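Local atomic coordinates of endoglucanase (Ganoderma lucidum, PDB entry 5D8Z), a protein that probably hydrolyses internal beta-1,4-glucosidic bonds of cellulose and related glucans, as a family 5 glycoside hydrolase built on a (beta/alpha)8 barrel. Residues A[65-70]-A[109-114]; A[74-79]-A[273-278]; A[99-104]-A[115-120]; A[206-211]-A[230-235]; A[307-312]-A[316-321]. All blocks are in the same frame, centred on the assembly; numbering follows the deposited sequence.

How the interactions relate
All five contacts belong to one (beta/alpha)8 barrel. Interaction 2 lies near the centre of the chain, spans the barrel interior between strands 74-79 and 272-277, and centres on a salt bridge. Interactions 3 and 4 are buried layers against the barrel wall, where strands 114-119 and 230-235 meet a helix and a loop through ring edges and methyls; their centres lie on opposite sides of the chain's centre. Interaction 5, also buried, joins the end of strand 303-312 to the following loop with an indole-phenol hydrogen bond. Interaction 1, partly buried and apolar, links two outer helices; it shares helix 95-110 with interaction 3, and its F66 and A113 pack on F75 of strand 74-79.

Interaction 1. Residues A[65-70]-A[109-114]; sequences HFVDDD and LDAGAS
V67, in the last turn of helix 59-68, sets its isopropyl group against A111 and A113, at and beyond the C-terminal end of helix 95-110. The CG2 branch does most of the touching. It lies 3.4 Å from the carbonyl O of A111, and the same methyl reaches A111 CB and A113 CB, each 4.2 Å away. The other branch stays close as well, V67 CG1 standing 3.7 Å from A111 O, and the carbonyl oxygen therefore rests against the whole branched end. This follows from the first torsion, which sets CG1 anti to the backbone N (chi1 177°) and CG2 beside that N. The two alanine methyls come differently: the CB of A113 heads for V67, whereas that of A111 leaves its backbone to one side.

Between them G112 takes positive phi in a Schellman motif that ends the helix, its N bonding back to L109 O (2.9 Å); at these angles a CB would collide with the preceding carbonyl, which accounts for the glycine. On the same helix end as V67, H65 ND1 donates to D69 OD2 (2.8 Å, 174°), which lies in the imidazole plane and accepts the N-H on its anti lone pair. H65 NE2 is hydrogen-bonded to D333, and the ring stacks with W331. V67 and A113 both also pack on F75 of strand 74-79.

The chemistry is that of a small van der Waals contact: methyls meet methyls and a carbonyl oxygen, and none of the polar bonds described joins the two segments.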
# COMPACT_ATOMS: atom_id res chain seq x y z
N HIS A 65 -6.07 13.21 12.97
CA HIS A 65 -7.40 13.58 12.57
C HIS A 65 -8.10 12.38 11.97
O HIS A 65 -9.22 12.05 12.33
CB HIS A 65 -7.33 14.75 11.58
CG HIS A 65 -8.48 14.83 10.65
ND1 HIS A 65 -9.77 15.05 11.08
CD2 HIS A 65 -8.54 14.69 9.30
CE1 HIS A 65 -10.57 15.06 10.03
NE2 HIS A 65 -9.85 14.85 8.94
N PHE A 66 -7.42 11.72 11.04
CA PHE A 66 -8.05 10.60 10.36
C PHE A 66 -8.50 9.54 11.36
O PHE A 66 -9.52 8.89 11.14
CB PHE A 66 -7.10 10.02 9.31
CG PHE A 66 -7.07 10.77 8.00
CD1 PHE A 66 -8.23 11.05 7.31
CD2 PHE A 66 -5.88 11.14 7.44
CE1 PHE A 66 -8.21 11.73 6.09
CE2 PHE A 66 -5.84 11.79 6.22
CZ PHE A 66 -7.00 12.10 5.55
N VAL A 67 -7.76 9.35 12.45
CA VAL A 67 -8.18 8.42 13.50
C VAL A 67 -9.27 9.07 14.33
O VAL A 67 -10.40 8.60 14.33
CB VAL A 67 -7.03 7.98 14.47
CG1 VAL A 67 -7.57 7.07 15.58
CG2 VAL A 67 -5.91 7.27 13.73
N ASP A 68 -8.93 10.15 15.03
CA ASP A 68 -9.80 10.68 16.08
C ASP A 68 -11.18 11.14 15.62
O ASP A 68 -12.16 11.02 16.38
CB ASP A 68 -9.10 11.80 16.85
CG ASP A 68 -7.89 11.30 17.64
OD1 ASP A 68 -7.61 10.08 17.58
OD2 ASP A 68 -7.21 12.11 18.30
N ASP A 69 -11.28 11.63 14.40
CA ASP A 69 -12.54 12.17 13.91
C ASP A 69 -13.19 11.23 12.89
O ASP A 69 -14.40 11.22 12.75
CB ASP A 69 -12.34 13.58 13.31
CG ASP A 69 -11.53 14.53 14.23
OD1 ASP A 69 -11.79 14.51 15.47
OD2 ASP A 69 -10.64 15.27 13.72
N ASP A 70 -12.42 10.46 12.13
CA ASP A 70 -12.99 9.75 10.98
C ASP A 70 -13.10 8.23 11.14
O ASP A 70 -13.84 7.58 10.40
CB ASP A 70 -12.18 10.06 9.72
CG ASP A 70 -12.50 11.41 9.13
OD1 ASP A 70 -13.61 11.93 9.38
OD2 ASP A 70 -11.63 11.95 8.40
N LEU A 109 2.04 5.38 14.35
CA LEU A 109 1.78 4.59 15.54
C LEU A 109 1.26 5.45 16.68
O LEU A 109 0.34 5.04 17.39
CB LEU A 109 3.04 3.85 15.95
CG LEU A 109 3.39 2.76 14.94
CD1 LEU A 109 4.82 2.28 15.16
CD2 LEU A 109 2.41 1.59 15.02
N ASP A 110 1.83 6.65 16.82
CA ASP A 110 1.44 7.57 17.89
C ASP A 110 -0.00 8.00 17.70
O ASP A 110 -0.68 8.25 18.67
CB ASP A 110 2.36 8.81 17.97
CG ASP A 110 3.77 8.49 18.52
OD1 ASP A 110 3.96 7.43 19.16
OD2 ASP A 110 4.70 9.31 18.30
N ALA A 111 -0.49 8.04 16.47
CA ALA A 111 -1.88 8.36 16.22
C ALA A 111 -2.86 7.27 16.63
O ALA A 111 -4.06 7.49 16.60
CB ALA A 111 -2.06 8.69 14.76
N GLY A 112 -2.35 6.08 16.95
CA GLY A 112 -3.16 4.93 17.40
C GLY A 112 -3.51 3.88 16.34
O GLY A 112 -4.40 3.06 16.55
N ALA A 113 -2.80 3.89 15.21
CA ALA A 113 -3.20 3.11 14.04
C ALA A 113 -2.14 2.09 13.68
O ALA A 113 -1.02 2.14 14.21
CB ALA A 113 -3.40 4.04 12.88
N SER A 114 -2.47 1.19 12.76
CA SER A 114 -1.49 0.24 12.19
C SER A 114 -0.81 0.88 10.97
O SER A 114 -1.41 1.70 10.33
CB SER A 114 -2.19 -1.05 11.80
OG SER A 114 -3.10 -1.45 12.81

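Interaction 2. Residues A[74-79]-A[273-278]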
# COMPACT_ATOMS: atom_id res chain seq x y z
N VAL A 74 -5.49 2.43 9.89
CA VAL A 74 -4.19 2.09 9.35
C VAL A 74 -3.77 3.20 8.36
O VAL A 74 -4.61 3.87 7.79
CB VAL A 74 -4.28 0.75 8.61
CG1 VAL A 74 -5.21 0.85 7.42
CG2 VAL A 74 -2.93 0.26 8.14
N PHE A 75 -2.47 3.38 8.17
CA PHE A 75 -1.96 4.28 7.14
C PHE A 75 -0.91 3.60 6.33
O PHE A 75 -0.19 2.74 6.81
CB PHE A 75 -1.44 5.57 7.76
CG PHE A 75 -2.51 6.29 8.49
CD1 PHE A 75 -3.61 6.79 7.79
CD2 PHE A 75 -2.51 6.36 9.85
CE1 PHE A 75 -4.66 7.40 8.45
CE2 PHE A 75 -3.55 6.97 10.54
CZ PHE A 75 -4.63 7.49 9.83
N ARG A 76 -0.84 3.98 5.08
CA ARG A 76 0.10 3.37 4.20
C ARG A 76 1.12 4.41 3.85
O ARG A 76 0.75 5.50 3.44
CB ARG A 76 -0.61 2.87 2.97
CG ARG A 76 0.30 2.08 2.06
CD ARG A 76 -0.53 1.30 1.09
NE ARG A 76 0.27 0.50 0.19
CZ ARG A 76 0.54 0.84 -1.06
NH1 ARG A 76 0.15 2.01 -1.57
NH2 ARG A 76 1.23 -0.00 -1.81
N LEU A 77 2.39 4.06 4.00
CA LEU A 77 3.50 5.00 3.98
C LEU A 77 4.48 4.63 2.89
O LEU A 77 5.48 3.92 3.15
CB LEU A 77 4.26 4.96 5.30
CG LEU A 77 3.49 5.10 6.60
CD1 LEU A 77 4.50 5.14 7.73
CD2 LEU A 77 2.61 6.33 6.57
N PRO A 78 4.24 5.13 1.67
CA PRO A 78 5.10 4.80 0.54
C PRO A 78 6.51 5.33 0.66
O PRO A 78 6.70 6.48 1.02
CB PRO A 78 4.41 5.45 -0.64
CG PRO A 78 3.00 5.68 -0.19
CD PRO A 78 3.11 5.98 1.27
N VAL A 79 7.49 4.47 0.39
CA VAL A 79 8.87 4.92 0.32
C VAL A 79 9.67 4.08 -0.66
O VAL A 79 9.43 2.92 -0.77
CB VAL A 79 9.55 4.87 1.69
CG1 VAL A 79 9.66 3.45 2.21
CG2 VAL A 79 10.92 5.52 1.61
N PHE A 273 -6.40 -7.56 0.63
CA PHE A 273 -6.35 -6.23 1.25
C PHE A 273 -6.17 -5.20 0.13
O PHE A 273 -5.19 -5.24 -0.60
CB PHE A 273 -5.15 -6.17 2.19
CG PHE A 273 -5.16 -5.02 3.17
CD1 PHE A 273 -4.45 -5.14 4.36
CD2 PHE A 273 -5.86 -3.83 2.93
CE1 PHE A 273 -4.44 -4.11 5.29
CE2 PHE A 273 -5.83 -2.79 3.86
CZ PHE A 273 -5.12 -2.93 5.03
N ASN A 274 -7.11 -4.29 0.02
CA ASN A 274 -7.08 -3.29 -1.02
C ASN A 274 -6.30 -2.06 -0.59
O ASN A 274 -6.87 -1.14 0.00
CB ASN A 274 -8.49 -2.88 -1.40
CG ASN A 274 -8.48 -1.91 -2.52
OD1 ASN A 274 -7.48 -1.81 -3.24
ND2 ASN A 274 -9.56 -1.18 -2.68
N THR A 275 -5.02 -2.02 -0.92
CA THR A 275 -4.14 -0.99 -0.38
C THR A 275 -4.08 0.30 -1.20
O THR A 275 -3.42 1.25 -0.81
CB THR A 275 -2.72 -1.55 -0.22
OG1 THR A 275 -2.40 -2.33 -1.39
CG2 THR A 275 -2.64 -2.42 1.00
N GLU A 276 -4.75 0.34 -2.32
CA GLU A 276 -4.84 1.56 -3.10
C GLU A 276 -6.19 1.63 -3.82
O GLU A 276 -6.56 0.71 -4.55
CB GLU A 276 -3.69 1.64 -4.12
CG GLU A 276 -2.59 2.63 -3.78
CD GLU A 276 -1.51 2.75 -4.86
OE1 GLU A 276 -1.85 3.02 -6.04
OE2 GLU A 276 -0.31 2.57 -4.53
N THR A 277 -6.91 2.72 -3.60
CA THR A 277 -8.11 3.04 -4.38
C THR A 277 -8.48 4.50 -4.16
O THR A 277 -8.08 5.11 -3.17
CB THR A 277 -9.35 2.16 -4.02
OG1 THR A 277 -10.43 2.42 -4.95
CG2 THR A 277 -9.85 2.40 -2.60
N GLY A 278 -9.25 5.05 -5.08
CA GLY A 278 -9.86 6.35 -4.88
C GLY A 278 -10.49 6.94 -6.12
O GLY A 278 -10.58 6.31 -7.20
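R76 and E276 form a salt bridge across the barrel interior, R76 NH1 donating to E276 OE2 (3.0 Å, 149°). The carboxylate is met on its anti lone pair and sits at the edge of the guanidinium, somewhat tilted from its plane; the two flat groups are turned 57° apart. R76 NH1 is also hydrogen-bonded to N28, whose amide in turn donates to T275 O, while NH2 forms a salt bridge with D118 and a hydrogen bond with N163. On the glutamate, OE1 is hydrogen-bonded to Y237 OH and lies close to a carboxylate oxygen of E164.

The arginine is fully stretched, its CG anti to the backbone N (chi1 -174°) and the chain extended to NE. T275 crosses it at about a right angle: T275 CB lies over one face of the guanidinium, 3.6 Å from R76 NE, and T275 O comes within 3.5 Å of R76 CD. Farther from the pocket the contact becomes apolar, V74 CG1 approaching the edge of the F273 ring at CZ (4.5 Å) while T275 CG2 lies above the rim of one face of that ring.

Strands 74-79 and 272-277 are separated in the barrel sheet by 303-312 and 24-30, so these side chains meet in its interior. E276 lines the glycan site and touches a bound glucose, a place consistent with the catalytic glutamate that family 5 enzymes carry at the end of the seventh barrel strand. R76 on OE2 and Y237 on OE1 together probably limit the rotation of the carboxylate and position it beside the sugar.

Interaction 3. Residues A[99-104]-A[115-120]; sequences AEYDAL and CIVDVH
Packing between Y101 and V117, by van der Waals contact, carries this meeting of helix 95-110 with strand 114-119. The phenol end arrives edge first: V117 CG1 lies near the ring plane, 3.5 Å from Y101 OH and 4.1 Å from Y101 CE2. The hydroxyl also faces the backbone of the strand, with V117 CA 3.5 Å from Y101 OH. Its reach comes from CG standing anti to the backbone N (chi1 178°), which sends the ring straight off the helix.

The polar bonds lead elsewhere. Y101 OH is hydrogen-bonded not to V117's strand but to L77 O of strand 74-79, which anchors the phenol while its flank packs on the valine. Farther along the strand H120 ND1 donates to D118 OD2 (2.7 Å, 169°). The carboxylate oxygen lies in the imidazole plane and is approached on its syn side; D118 OD1 forms a salt bridge with R76, so the aspartate joins the histidine to the charges inside the barrel.

A covalent tie adds to these, since C115 of the strand is in a disulfide with C108 of helix 95-110. Strand 74-79, helix 95-110 and strand 114-119 make one beta-alpha-beta crossover of the barrel. Residues 99-104 run at 146° to strand residues 115-119, roughly antiparallel, and the helix covers the outer wall beside F32, which meets Y101 edge-to-face, while V117 also touches I147 of helix 137-149.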
# COMPACT_ATOMS: atom_id res chain seq x y z
N ALA A 99 16.02 7.71 9.55
CA ALA A 99 15.52 8.55 10.64
C ALA A 99 14.29 9.36 10.21
O ALA A 99 13.26 9.41 10.92
CB ALA A 99 16.60 9.46 11.12
N GLU A 100 14.37 9.97 9.03
CA GLU A 100 13.24 10.67 8.46
C GLU A 100 12.03 9.75 8.34
O GLU A 100 10.94 10.07 8.83
CB GLU A 100 13.60 11.29 7.11
CG GLU A 100 14.25 12.68 7.25
CD GLU A 100 14.95 13.21 5.99
OE1 GLU A 100 14.79 12.70 4.84
OE2 GLU A 100 15.69 14.21 6.16
N TYR A 101 12.23 8.58 7.74
CA TYR A 101 11.09 7.73 7.43
C TYR A 101 10.51 7.11 8.66
O TYR A 101 9.30 6.93 8.76
CB TYR A 101 11.46 6.68 6.41
CG TYR A 101 10.32 5.75 6.08
CD1 TYR A 101 9.25 6.16 5.30
CD2 TYR A 101 10.31 4.44 6.56
CE1 TYR A 101 8.21 5.27 5.00
CE2 TYR A 101 9.29 3.57 6.25
CZ TYR A 101 8.25 3.99 5.48
OH TYR A 101 7.27 3.10 5.23
N ASP A 102 11.35 6.78 9.63
CA ASP A 102 10.85 6.23 10.87
C ASP A 102 9.97 7.27 11.56
O ASP A 102 8.94 6.90 12.12
CB ASP A 102 11.99 5.79 11.78
CG ASP A 102 11.48 5.21 13.10
OD1 ASP A 102 10.69 4.24 13.06
OD2 ASP A 102 11.85 5.73 14.17
N ALA A 103 10.35 8.55 11.53
CA ALA A 103 9.50 9.61 12.17
C ALA A 103 8.07 9.61 11.65
O ALA A 103 7.16 9.93 12.35
CB ALA A 103 10.10 10.98 12.01
N LEU A 104 7.87 9.21 10.42
CA LEU A 104 6.55 9.19 9.90
C LEU A 104 5.84 7.98 10.49
O LEU A 104 4.70 8.08 10.97
CB LEU A 104 6.62 9.12 8.39
CG LEU A 104 5.33 9.10 7.58
CD1 LEU A 104 4.38 10.18 8.09
CD2 LEU A 104 5.67 9.29 6.10
N CYS A 115 0.43 0.51 10.65
CA CYS A 115 1.16 1.18 9.55
C CYS A 115 1.75 0.21 8.53
O CYS A 115 2.53 -0.64 8.89
CB CYS A 115 2.28 2.06 10.10
SG CYS A 115 1.73 2.91 11.61
N ILE A 116 1.37 0.37 7.27
CA ILE A 116 1.95 -0.39 6.19
C ILE A 116 3.21 0.30 5.70
O ILE A 116 3.16 1.46 5.28
CB ILE A 116 1.01 -0.42 5.00
CG1 ILE A 116 -0.19 -1.33 5.30
CG2 ILE A 116 1.74 -0.90 3.77
CD1 ILE A 116 -1.47 -0.80 4.69
N VAL A 117 4.34 -0.42 5.76
CA VAL A 117 5.61 0.04 5.27
C VAL A 117 5.72 -0.49 3.84
O VAL A 117 6.08 -1.64 3.63
CB VAL A 117 6.76 -0.50 6.14
CG1 VAL A 117 8.10 -0.27 5.45
CG2 VAL A 117 6.78 0.16 7.50
N ASP A 118 5.40 0.36 2.88
CA ASP A 118 5.26 0.02 1.46
C ASP A 118 6.48 0.42 0.64
O ASP A 118 6.72 1.62 0.45
CB ASP A 118 4.05 0.79 0.88
CG ASP A 118 3.98 0.74 -0.67
OD1 ASP A 118 4.05 -0.39 -1.26
OD2 ASP A 118 3.81 1.82 -1.27
N VAL A 119 7.23 -0.57 0.14
CA VAL A 119 8.36 -0.27 -0.75
C VAL A 119 7.79 -0.01 -2.13
O VAL A 119 7.30 -0.92 -2.80
CB VAL A 119 9.42 -1.39 -0.81
CG1 VAL A 119 10.49 -1.02 -1.81
CG2 VAL A 119 10.07 -1.64 0.53
N HIS A 120 7.90 1.24 -2.58
CA HIS A 120 7.16 1.74 -3.73
C HIS A 120 7.93 1.67 -5.03
O HIS A 120 8.12 2.66 -5.70
CB HIS A 120 6.77 3.17 -3.46
CG HIS A 120 5.46 3.56 -4.07
ND1 HIS A 120 4.25 3.30 -3.46
CD2 HIS A 120 5.17 4.20 -5.23
CE1 HIS A 120 3.27 3.76 -4.21
NE2 HIS A 120 3.80 4.30 -5.29

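Interaction 4. Residues A[206-211]-A[230-235]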
# COMPACT_ATOMS: atom_id res chain seq x y z
N GLU A 206 -8.87 -6.83 -10.72
CA GLU A 206 -9.65 -7.42 -11.80
C GLU A 206 -8.96 -8.61 -12.44
O GLU A 206 -9.60 -9.56 -12.84
CB GLU A 206 -9.92 -6.36 -12.85
CG GLU A 206 -10.76 -6.80 -14.03
CD GLU A 206 -11.66 -5.68 -14.52
OE1 GLU A 206 -12.28 -5.01 -13.66
OE2 GLU A 206 -11.77 -5.46 -15.75
N THR A 207 -7.64 -8.56 -12.57
CA THR A 207 -6.91 -9.63 -13.24
C THR A 207 -6.16 -10.51 -12.26
O THR A 207 -5.48 -11.43 -12.68
CB THR A 207 -5.86 -9.05 -14.18
OG1 THR A 207 -4.95 -8.26 -13.40
CG2 THR A 207 -6.54 -8.19 -15.23
N PHE A 208 -6.27 -10.23 -10.97
CA PHE A 208 -5.46 -10.91 -9.98
C PHE A 208 -5.50 -12.42 -10.05
O PHE A 208 -4.48 -13.06 -9.83
CB PHE A 208 -5.85 -10.49 -8.58
CG PHE A 208 -4.85 -10.91 -7.53
CD1 PHE A 208 -3.70 -10.18 -7.35
CD2 PHE A 208 -5.07 -12.04 -6.75
CE1 PHE A 208 -2.77 -10.56 -6.41
CE2 PHE A 208 -4.15 -12.42 -5.79
CZ PHE A 208 -2.99 -11.68 -5.62
N VAL A 209 -6.67 -12.99 -10.31
CA VAL A 209 -6.83 -14.44 -10.50
C VAL A 209 -6.59 -14.83 -11.97
O VAL A 209 -5.87 -15.81 -12.24
CB VAL A 209 -8.23 -14.92 -10.07
CG1 VAL A 209 -8.33 -16.44 -10.18
CG2 VAL A 209 -8.57 -14.45 -8.65
N SER A 210 -7.18 -14.09 -12.91
CA SER A 210 -7.11 -14.50 -14.30
C SER A 210 -5.70 -14.52 -14.91
O SER A 210 -5.47 -15.25 -15.88
CB SER A 210 -8.05 -13.66 -15.17
OG SER A 210 -7.64 -12.32 -15.26
N ASN A 211 -4.76 -13.74 -14.39
CA ASN A 211 -3.41 -13.71 -14.98
C ASN A 211 -2.41 -14.60 -14.28
O ASN A 211 -1.24 -14.65 -14.66
CB ASN A 211 -2.86 -12.29 -15.07
CG ASN A 211 -2.60 -11.66 -13.71
OD1 ASN A 211 -2.43 -12.33 -12.69
ND2 ASN A 211 -2.60 -10.34 -13.70
N LEU A 230 -0.61 -13.96 5.63
CA LEU A 230 -0.08 -13.61 4.34
C LEU A 230 -1.31 -13.26 3.52
O LEU A 230 -2.12 -14.12 3.21
CB LEU A 230 0.63 -14.79 3.68
CG LEU A 230 1.75 -15.50 4.41
CD1 LEU A 230 2.23 -16.64 3.55
CD2 LEU A 230 2.89 -14.54 4.72
N ILE A 231 -1.43 -11.99 3.17
CA ILE A 231 -2.66 -11.48 2.65
C ILE A 231 -2.30 -10.95 1.29
O ILE A 231 -1.26 -10.33 1.13
CB ILE A 231 -3.16 -10.33 3.56
CG1 ILE A 231 -3.26 -10.80 5.02
CG2 ILE A 231 -4.46 -9.71 3.04
CD1 ILE A 231 -4.30 -11.87 5.30
N PHE A 232 -3.14 -11.20 0.30
CA PHE A 232 -2.93 -10.63 -1.01
C PHE A 232 -3.15 -9.13 -0.99
O PHE A 232 -3.93 -8.62 -0.24
CB PHE A 232 -3.79 -11.35 -2.05
CG PHE A 232 -3.50 -12.81 -2.11
CD1 PHE A 232 -2.31 -13.27 -2.65
CD2 PHE A 232 -4.36 -13.72 -1.53
CE1 PHE A 232 -2.01 -14.63 -2.66
CE2 PHE A 232 -4.06 -15.09 -1.54
CZ PHE A 232 -2.89 -15.54 -2.11
N ASP A 233 -2.40 -8.46 -1.84
CA ASP A 233 -2.30 -7.02 -1.89
C ASP A 233 -2.89 -6.66 -3.21
O ASP A 233 -2.37 -7.07 -4.23
CB ASP A 233 -0.81 -6.65 -1.87
CG ASP A 233 -0.55 -5.14 -1.71
OD1 ASP A 233 -1.53 -4.37 -1.71
OD2 ASP A 233 0.65 -4.74 -1.59
N VAL A 234 -3.98 -5.91 -3.22
CA VAL A 234 -4.58 -5.52 -4.50
C VAL A 234 -4.96 -4.05 -4.51
O VAL A 234 -5.15 -3.42 -3.47
CB VAL A 234 -5.78 -6.40 -4.88
CG1 VAL A 234 -5.41 -7.87 -4.80
CG2 VAL A 234 -6.97 -6.14 -3.98
N HIS A 235 -5.05 -3.53 -5.73
CA HIS A 235 -5.30 -2.13 -6.02
C HIS A 235 -6.39 -2.06 -7.09
O HIS A 235 -6.49 -2.95 -7.95
CB HIS A 235 -4.02 -1.51 -6.54
CG HIS A 235 -2.94 -1.36 -5.52
ND1 HIS A 235 -1.82 -0.58 -5.75
CD2 HIS A 235 -2.80 -1.84 -4.26
CE1 HIS A 235 -1.04 -0.61 -4.69
NE2 HIS A 235 -1.62 -1.36 -3.77
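F208 and V234 approach to 7.7 Å between CA atoms, where residues 208-210 take helical angles without regular helix bonds and lie alongside strand 230-235. The F208 ring stands out from that turn with CG anti to the backbone N (chi1 -167°) and meets two side chains of the strand, one at its edge and one over a face. Its leading edge meets F232 in an offset edge-to-face pair, the centroids 5.4 Å apart and the planes at 64°; F208 CZ is the foremost atom, 3.4 Å from F232 CD1. Over one face of the same ring lies V234 CG1, a CH-pi contact 4.1 Å from the centroid.

In the (beta/alpha)8 barrel F232 and V234 alternate outward along the strand, while D233 and H235 turn inward, H235 hydrogen-bonding to E164 near the glycan site. The phenylalanine thus covers the outside of the wall in the connection from strand 194-198 to strand 230-235, beside helix 254-267, whose W258 touches V234. An alanine here is likely to leave the F232 face and the V234 methyl without their aromatic partner and open a gap between loop and strand. The turn itself is closed by N211 N bonding to T207 O (3.0 Å).

Interaction 5. Residues A[307-312]-A[316-321]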
# COMPACT_ATOMS: atom_id res chain seq x y z
N VAL A 307 -7.65 1.12 1.56
CA VAL A 307 -6.83 2.28 1.92
C VAL A 307 -6.88 3.24 0.76
O VAL A 307 -6.55 2.89 -0.36
CB VAL A 307 -5.37 1.90 2.16
CG1 VAL A 307 -4.59 3.05 2.78
CG2 VAL A 307 -5.29 0.69 3.06
N GLY A 308 -7.29 4.47 1.04
CA GLY A 308 -7.56 5.43 -0.03
C GLY A 308 -6.31 6.13 -0.52
O GLY A 308 -5.45 6.47 0.28
N TRP A 309 -6.21 6.33 -1.82
CA TRP A 309 -5.01 6.88 -2.37
C TRP A 309 -5.18 8.34 -2.46
O TRP A 309 -5.98 8.81 -3.28
CB TRP A 309 -4.62 6.35 -3.76
CG TRP A 309 -3.43 7.10 -4.24
CD1 TRP A 309 -3.44 8.15 -5.11
CD2 TRP A 309 -2.08 6.92 -3.84
NE1 TRP A 309 -2.17 8.64 -5.28
CE2 TRP A 309 -1.31 7.90 -4.53
CE3 TRP A 309 -1.43 6.02 -2.99
CZ2 TRP A 309 0.07 8.00 -4.39
CZ3 TRP A 309 -0.05 6.11 -2.84
CH2 TRP A 309 0.69 7.10 -3.55
N ALA A 310 -4.57 8.99 -1.46
CA ALA A 310 -3.71 10.10 -1.61
C ALA A 310 -3.95 11.24 -0.68
O ALA A 310 -4.61 12.19 -1.05
CB ALA A 310 -3.76 10.60 -3.01
N ALA A 311 -3.34 11.19 0.49
CA ALA A 311 -3.18 12.36 1.31
C ALA A 311 -1.69 12.59 1.51
O ALA A 311 -0.90 12.22 0.65
CB ALA A 311 -3.89 12.18 2.63
N GLY A 312 -1.26 13.15 2.63
CA GLY A 312 0.16 13.47 2.78
C GLY A 312 0.46 14.80 2.12
O GLY A 312 -0.20 15.81 2.43
N GLN A 316 -3.61 20.86 -3.29
CA GLN A 316 -5.06 20.74 -3.12
C GLN A 316 -5.74 20.25 -4.41
O GLN A 316 -6.60 19.37 -4.39
CB GLN A 316 -5.65 22.07 -2.66
CG GLN A 316 -7.05 21.99 -2.04
CD GLN A 316 -7.75 23.36 -1.94
OE1 GLN A 316 -8.88 23.45 -1.46
NE2 GLN A 316 -7.07 24.43 -2.38
N GLY A 317 -5.31 20.80 -5.54
CA GLY A 317 -5.92 20.48 -6.82
C GLY A 317 -5.59 19.12 -7.39
O GLY A 317 -5.92 18.79 -8.52
N TYR A 318 -4.91 18.30 -6.60
CA TYR A 318 -4.61 16.97 -7.05
C TYR A 318 -5.91 16.21 -7.32
O TYR A 318 -6.90 16.29 -6.57
CB TYR A 318 -3.74 16.27 -6.01
CG TYR A 318 -3.52 14.85 -6.36
CD1 TYR A 318 -2.91 14.49 -7.56
CD2 TYR A 318 -3.92 13.84 -5.49
CE1 TYR A 318 -2.71 13.15 -7.89
CE2 TYR A 318 -3.70 12.51 -5.79
CZ TYR A 318 -3.11 12.17 -6.99
OH TYR A 318 -2.93 10.85 -7.26
N VAL A 319 -5.92 15.49 -8.43
CA VAL A 319 -7.15 14.95 -8.91
C VAL A 319 -7.73 13.92 -7.94
O VAL A 319 -8.95 13.86 -7.78
CB VAL A 319 -6.99 14.42 -10.36
CG1 VAL A 319 -6.19 13.13 -10.42
CG2 VAL A 319 -8.34 14.19 -10.98
N LEU A 320 -6.87 13.11 -7.31
CA LEU A 320 -7.32 12.08 -6.35
C LEU A 320 -7.11 12.50 -4.93
O LEU A 320 -6.93 11.67 -4.06
CB LEU A 320 -6.60 10.74 -6.58
CG LEU A 320 -7.44 9.59 -7.13
CD1 LEU A 320 -8.14 10.01 -8.42
CD2 LEU A 320 -6.59 8.36 -7.39
N GLY A 321 -7.18 13.79 -4.68
CA GLY A 321 -6.80 14.32 -3.38
C GLY A 321 -7.70 13.92 -2.23
O GLY A 321 -8.92 13.80 -2.37
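W309 NE1 donates a hydrogen bond to Y318 OH, 3.1 Å away at an N-H...O angle of 138°. The phenol oxygen lies in the indole plane, at the pyrrole edge, and the two side chains cross at about a right angle. Each extends with CG anti to its backbone N (W309 chi1 175°, Y318 chi1 174°), which brings the indole N-H and the hydroxyl together from opposite segments.

Beside this bond the tyrosine ring packs edge-on against A310, its CE2 3.4 Å from A310 CB. Y318 also stacks with F314. L320 fills the next position, with CD2 3.9 Å from W309 CD1, again at the indole edge. The loop folds back through a type I turn from Y318 to G321, closed by G321 N bonding to Y318 O (3.1 Å), and this places the backbone N of L320 above the rim of one face of the tyrosine ring. A phenylalanine in place of Y318 would probably leave the indole N-H without its oxygen mate and the tryptophan freer to shift at that edge.

W309 sits at the corner where strand 303-312 breaks, with its side chain about 6 Å from a bound glucose; it touches the pocket residues E276 and Y237, consistent with a second-shell place behind the glycan site. In the barrel its backbone pairs with T277 of strand 272-277. Beyond the corner, A310 pairs with E322, and A311 lies against strand 24-30 and F66 of helix 59-68.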